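Local coordinates for uncharacterized NTF2-like protein (PDB 3F40) that is of unknown function but adopts an NTF2-like fold of the SnoaL-like family, a scaffold that in relatives often encloses a ligand pocket, at residues N38-H43 and V104-R109; F59-H64 and L75-N80. One frame throughout, in Å; residues are numbered along the deposited sequence.

Contact 1: residues N38-H43 and V104-R109; sequences NGPMGH and VYFDPR
Asn38 and Val104 sit at the ends of the neighbouring parallel strands 35-39 and 98-105 of the NTF2-like sheet, and from there the chain paths Asn38 to Met41 and Val104 to Pro108 run almost the same way, 7° apart. Between residues 38-43 and 104-109 one backbone bond forms, Val104 N to Asn38 O at 2.9 Å. Past this bond the contact between the two segments passes to side chains. Gly39 to Gly42 form the type I beta turn of the hairpin that joins strands 35-39 and 42-45, with Pro40 at its second position, where the ring faces the C-terminal segment. Its CG stands over the centre of the Phe106 ring, 3.6 Å from the centroid and 8° off the normal, a CH-pi contact made almost straight down. With CG of Phe106 set between backbone N and carbonyl carbon (chi1 62°), the ring swings back toward the turn and slides under the proline, its CE1 3.6 Å from Pro40 CD. Selenomethionine Met41 bends near its end and brings CE to the ring edge, 3.8 Å from Phe106 CZ. A leucine in place of Phe106 would probably cost Pro40 CG the flat surface on which it rests and leave the Met41 methyl less firmly held. Further along, proline meets proline, with Pro40 CB 3.8 Å from Pro108 CG.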
# COMPACT_ATOMS: atom_id res chain seq x y z
N ASN A 38 -8.88 9.32 2.84
CA ASN A 38 -8.97 8.39 3.95
C ASN A 38 -7.60 7.98 4.38
O ASN A 38 -6.79 7.53 3.59
CB ASN A 38 -9.73 7.16 3.57
CG ASN A 38 -11.15 7.38 3.58
OD1 ASN A 38 -11.86 7.08 4.59
ND2 ASN A 38 -11.63 7.87 2.50
N GLY A 39 -7.36 8.11 5.67
CA GLY A 39 -6.11 7.69 6.26
C GLY A 39 -6.37 7.12 7.63
O GLY A 39 -7.53 7.12 8.11
N PRO A 40 -5.31 6.66 8.30
CA PRO A 40 -5.49 6.07 9.63
C PRO A 40 -6.17 6.98 10.64
O PRO A 40 -6.84 6.53 11.60
CB PRO A 40 -4.06 5.83 10.08
CG PRO A 40 -3.24 5.79 8.89
CD PRO A 40 -3.94 6.55 7.79
N MSE A 41 -5.98 8.27 10.46
CA MSE A 41 -6.46 9.26 11.43
C MSE A 41 -7.68 10.04 10.96
O MSE A 41 -8.09 11.04 11.56
CB MSE A 41 -5.32 10.19 11.77
CG MSE A 41 -4.21 9.48 12.56
SE MSE A 41 -2.62 10.49 12.81
CE MSE A 41 -1.97 10.52 11.00
N GLY A 42 -8.31 9.56 9.92
CA GLY A 42 -9.60 10.08 9.56
C GLY A 42 -9.83 10.32 8.11
O GLY A 42 -9.14 9.81 7.26
N HIS A 43 -10.88 11.01 7.86
CA HIS A 43 -11.41 11.23 6.52
C HIS A 43 -11.68 12.71 6.29
O HIS A 43 -12.08 13.43 7.21
CB HIS A 43 -12.69 10.41 6.41
CG HIS A 43 -13.60 10.82 5.32
ND1 HIS A 43 -13.35 10.56 3.99
CD2 HIS A 43 -14.77 11.48 5.36
CE1 HIS A 43 -14.35 11.04 3.26
NE2 HIS A 43 -15.21 11.63 4.08
N VAL A 104 -4.57 6.26 2.23
CA VAL A 104 -3.18 6.06 2.64
C VAL A 104 -3.14 5.08 3.81
O VAL A 104 -3.97 5.12 4.71
CB VAL A 104 -2.45 7.42 2.92
CG1 VAL A 104 -3.01 8.13 4.10
CG2 VAL A 104 -0.95 7.20 3.04
N TYR A 105 -2.16 4.20 3.74
CA TYR A 105 -2.01 3.07 4.65
C TYR A 105 -0.69 3.17 5.40
O TYR A 105 0.35 3.17 4.78
CB TYR A 105 -2.02 1.74 3.90
CG TYR A 105 -3.23 1.45 3.08
CD1 TYR A 105 -3.36 1.98 1.81
CD2 TYR A 105 -4.22 0.62 3.55
CE1 TYR A 105 -4.47 1.69 1.04
CE2 TYR A 105 -5.31 0.31 2.79
CZ TYR A 105 -5.44 0.87 1.53
OH TYR A 105 -6.52 0.54 0.74
N PHE A 106 -0.77 3.19 6.72
CA PHE A 106 0.40 3.19 7.57
C PHE A 106 0.01 3.02 9.02
O PHE A 106 -1.15 3.18 9.38
CB PHE A 106 1.27 4.45 7.41
CG PHE A 106 0.61 5.77 7.77
CD1 PHE A 106 -0.03 6.50 6.81
CD2 PHE A 106 0.74 6.30 9.05
CE1 PHE A 106 -0.59 7.72 7.10
CE2 PHE A 106 0.14 7.52 9.34
CZ PHE A 106 -0.50 8.22 8.36
N ASP A 107 1.01 2.70 9.84
CA ASP A 107 0.83 2.59 11.29
C ASP A 107 1.09 3.97 11.90
O ASP A 107 2.22 4.46 11.88
CB ASP A 107 1.81 1.56 11.85
CG ASP A 107 1.81 1.49 13.36
OD1 ASP A 107 0.98 2.14 14.02
OD2 ASP A 107 2.71 0.75 13.86
N PRO A 108 0.05 4.66 12.40
CA PRO A 108 0.27 6.01 12.89
C PRO A 108 0.74 6.10 14.33
O PRO A 108 0.97 7.21 14.82
CB PRO A 108 -1.14 6.59 12.82
CG PRO A 108 -2.00 5.39 13.23
CD PRO A 108 -1.34 4.23 12.54
N ARG A 109 0.95 4.97 14.99
CA ARG A 109 1.26 5.03 16.43
C ARG A 109 2.49 5.89 16.79
O ARG A 109 2.46 6.60 17.80
CB ARG A 109 1.35 3.63 17.04
CG ARG A 109 0.03 2.91 17.12
CD ARG A 109 0.19 1.49 17.61
NE ARG A 109 1.00 0.73 16.67
CZ ARG A 109 1.58 -0.45 16.92
NH1 ARG A 109 1.45 -1.01 18.10
NH2 ARG A 109 2.32 -1.02 15.99

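Contact 2: residues F59-H64 and L75-N80; sequences FKYVVH and LIYDIN
Lys60 to Val63 pair with Asn80 to Tyr77 in an antiparallel beta hairpin, strands 60-69 and 72-81, at one border of the NTF2-like sheet. Backbone bonds come first: Lys60 and Asn80 bond to each other in both directions, as do Val62 and Asp78, the Val62 N to Asp78 O bond measuring 2.9 Å. His64 N continues the ladder to Ile76 O, while Lys60 N reaches Asn80 O over a longer 3.3 Å. Apolar contacts gather on the face carrying Tyr61, Val63, Tyr77 and Ile79, where Ile16 and Leu19 of helix 8-20 pack on Tyr61. Tyr61 and Tyr77 point the same way with their rings oblique, planes at 45°, and Tyr61 CD2 lies over the face of Tyr77, 3.6 Å from its CE2. Ile79 CG2 sits over a face of Tyr61 in a CH-pi contact, 4.2 Å from the centroid. Among polar groups, the Tyr77 hydroxyl is hydrogen-bonded to that of Tyr92. On the face of Lys60, Val62, Asp78 and Asn80 the main polar contact is between Asp78 and His64: the His64 ring turns its edge to Asp78, ring and carboxylate planes 73° apart, CE1 of His64 approaching OD2 of Asp78 to 3.0 Å. A water bridges the pair, 2.7 Å from His64 ND1 and donating to Asp78 OD1.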
# COMPACT_ATOMS: atom_id res chain seq x y z
N PHE A 59 3.64 18.09 4.81
CA PHE A 59 4.23 16.76 4.68
C PHE A 59 5.11 16.68 3.45
O PHE A 59 4.87 17.34 2.47
CB PHE A 59 3.15 15.66 4.57
CG PHE A 59 2.27 15.51 5.76
CD1 PHE A 59 2.68 15.87 7.03
CD2 PHE A 59 1.02 14.97 5.60
CE1 PHE A 59 1.82 15.68 8.13
CE2 PHE A 59 0.20 14.78 6.70
CZ PHE A 59 0.60 15.15 7.94
N LYS A 60 6.19 15.92 3.59
CA LYS A 60 7.14 15.66 2.52
C LYS A 60 7.20 14.17 2.20
O LYS A 60 7.05 13.35 3.07
CB LYS A 60 8.52 16.19 2.88
CG LYS A 60 8.57 17.67 3.19
CD LYS A 60 8.17 18.51 1.99
CE LYS A 60 8.21 20.03 2.24
NZ LYS A 60 7.25 20.49 3.28
N TYR A 61 7.43 13.84 0.93
CA TYR A 61 7.32 12.47 0.42
C TYR A 61 8.55 12.05 -0.35
O TYR A 61 9.04 12.82 -1.20
CB TYR A 61 6.11 12.37 -0.53
CG TYR A 61 4.82 12.80 0.11
CD1 TYR A 61 4.51 14.14 0.22
CD2 TYR A 61 3.92 11.88 0.61
CE1 TYR A 61 3.33 14.56 0.83
CE2 TYR A 61 2.73 12.28 1.21
CZ TYR A 61 2.45 13.63 1.31
OH TYR A 61 1.32 14.12 1.92
N VAL A 62 9.02 10.85 -0.08
CA VAL A 62 10.05 10.27 -0.89
C VAL A 62 9.46 9.01 -1.47
O VAL A 62 9.17 8.05 -0.75
CB VAL A 62 11.31 9.94 -0.09
CG1 VAL A 62 12.29 9.21 -0.98
CG2 VAL A 62 11.94 11.22 0.54
N VAL A 63 9.31 9.03 -2.79
CA VAL A 63 8.67 7.92 -3.50
C VAL A 63 9.73 6.85 -3.84
O VAL A 63 10.74 7.13 -4.54
CB VAL A 63 7.98 8.39 -4.80
CG1 VAL A 63 7.39 7.19 -5.54
CG2 VAL A 63 6.90 9.43 -4.53
N HIS A 64 9.49 5.64 -3.35
CA HIS A 64 10.38 4.49 -3.59
C HIS A 64 9.90 3.60 -4.71
O HIS A 64 10.70 3.03 -5.44
CB HIS A 64 10.53 3.68 -2.31
CG HIS A 64 11.30 4.42 -1.28
ND1 HIS A 64 10.79 4.76 -0.05
CD2 HIS A 64 12.55 4.93 -1.32
CE1 HIS A 64 11.71 5.42 0.63
NE2 HIS A 64 12.78 5.55 -0.12
N LEU A 75 1.51 4.35 -4.65
CA LEU A 75 2.86 4.78 -4.31
C LEU A 75 3.30 4.14 -3.01
O LEU A 75 2.55 4.09 -2.05
CB LEU A 75 2.95 6.30 -4.14
CG LEU A 75 2.52 7.15 -5.34
CD1 LEU A 75 2.71 8.67 -5.03
CD2 LEU A 75 3.23 6.78 -6.60
N ILE A 76 4.54 3.68 -2.99
CA ILE A 76 5.24 3.27 -1.80
C ILE A 76 6.19 4.41 -1.50
O ILE A 76 7.09 4.72 -2.28
CB ILE A 76 6.03 1.97 -2.02
CG1 ILE A 76 5.10 0.83 -2.46
CG2 ILE A 76 6.81 1.56 -0.78
CD1 ILE A 76 4.00 0.48 -1.48
N TYR A 77 5.96 5.07 -0.37
CA TYR A 77 6.71 6.25 -0.05
C TYR A 77 6.91 6.45 1.45
O TYR A 77 6.14 5.98 2.27
CB TYR A 77 6.08 7.50 -0.69
CG TYR A 77 4.57 7.79 -0.54
CD1 TYR A 77 3.77 7.18 0.40
CD2 TYR A 77 4.00 8.75 -1.34
CE1 TYR A 77 2.41 7.48 0.49
CE2 TYR A 77 2.66 9.08 -1.28
CZ TYR A 77 1.86 8.44 -0.36
OH TYR A 77 0.51 8.77 -0.28
N ASP A 78 7.98 7.18 1.77
CA ASP A 78 8.23 7.61 3.13
C ASP A 78 7.62 9.00 3.24
O ASP A 78 7.84 9.87 2.37
CB ASP A 78 9.71 7.64 3.46
CG ASP A 78 10.31 6.26 3.58
OD1 ASP A 78 9.59 5.27 3.77
OD2 ASP A 78 11.55 6.19 3.52
N ILE A 79 6.86 9.23 4.31
CA ILE A 79 6.25 10.53 4.55
C ILE A 79 6.85 11.12 5.82
O ILE A 79 6.86 10.50 6.88
CB ILE A 79 4.70 10.47 4.71
CG1 ILE A 79 4.04 9.56 3.66
CG2 ILE A 79 4.16 11.88 4.62
CD1 ILE A 79 2.55 9.39 3.88
N ASN A 80 7.42 12.30 5.67
CA ASN A 80 7.92 13.07 6.81
C ASN A 80 6.77 13.90 7.34
O ASN A 80 6.31 14.84 6.70
CB ASN A 80 9.12 13.92 6.40
CG ASN A 80 9.75 14.60 7.59
OD1 ASN A 80 9.06 15.05 8.47
ND2 ASN A 80 11.07 14.66 7.62
O HOH W 1 8.75 3.95 1.59

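Both contacts belong to one mixed sheet, with centres about 14 Å apart. Along the chain, residues 38-43 come first, then the hairpin segments 59-64 and 75-80, and 104-109 last, so both segments of contact 2 fall in sequence between those of contact 1. Across the sheet, contact 2 lies at the border strand 60-69, whereas contact 1 joins strand 35-39 to strand 98-105; strand 84-95 runs between strands 72-81 and 98-105. They nevertheless touch: Val104 CG2 lies 4.0 Å from Tyr77 OH. This is consistent with the curved sheet of NTF2-like folds, which lets side chains of strands separated by strand 84-95 meet, so that a local hairpin and a pairing distant in sequence pack together.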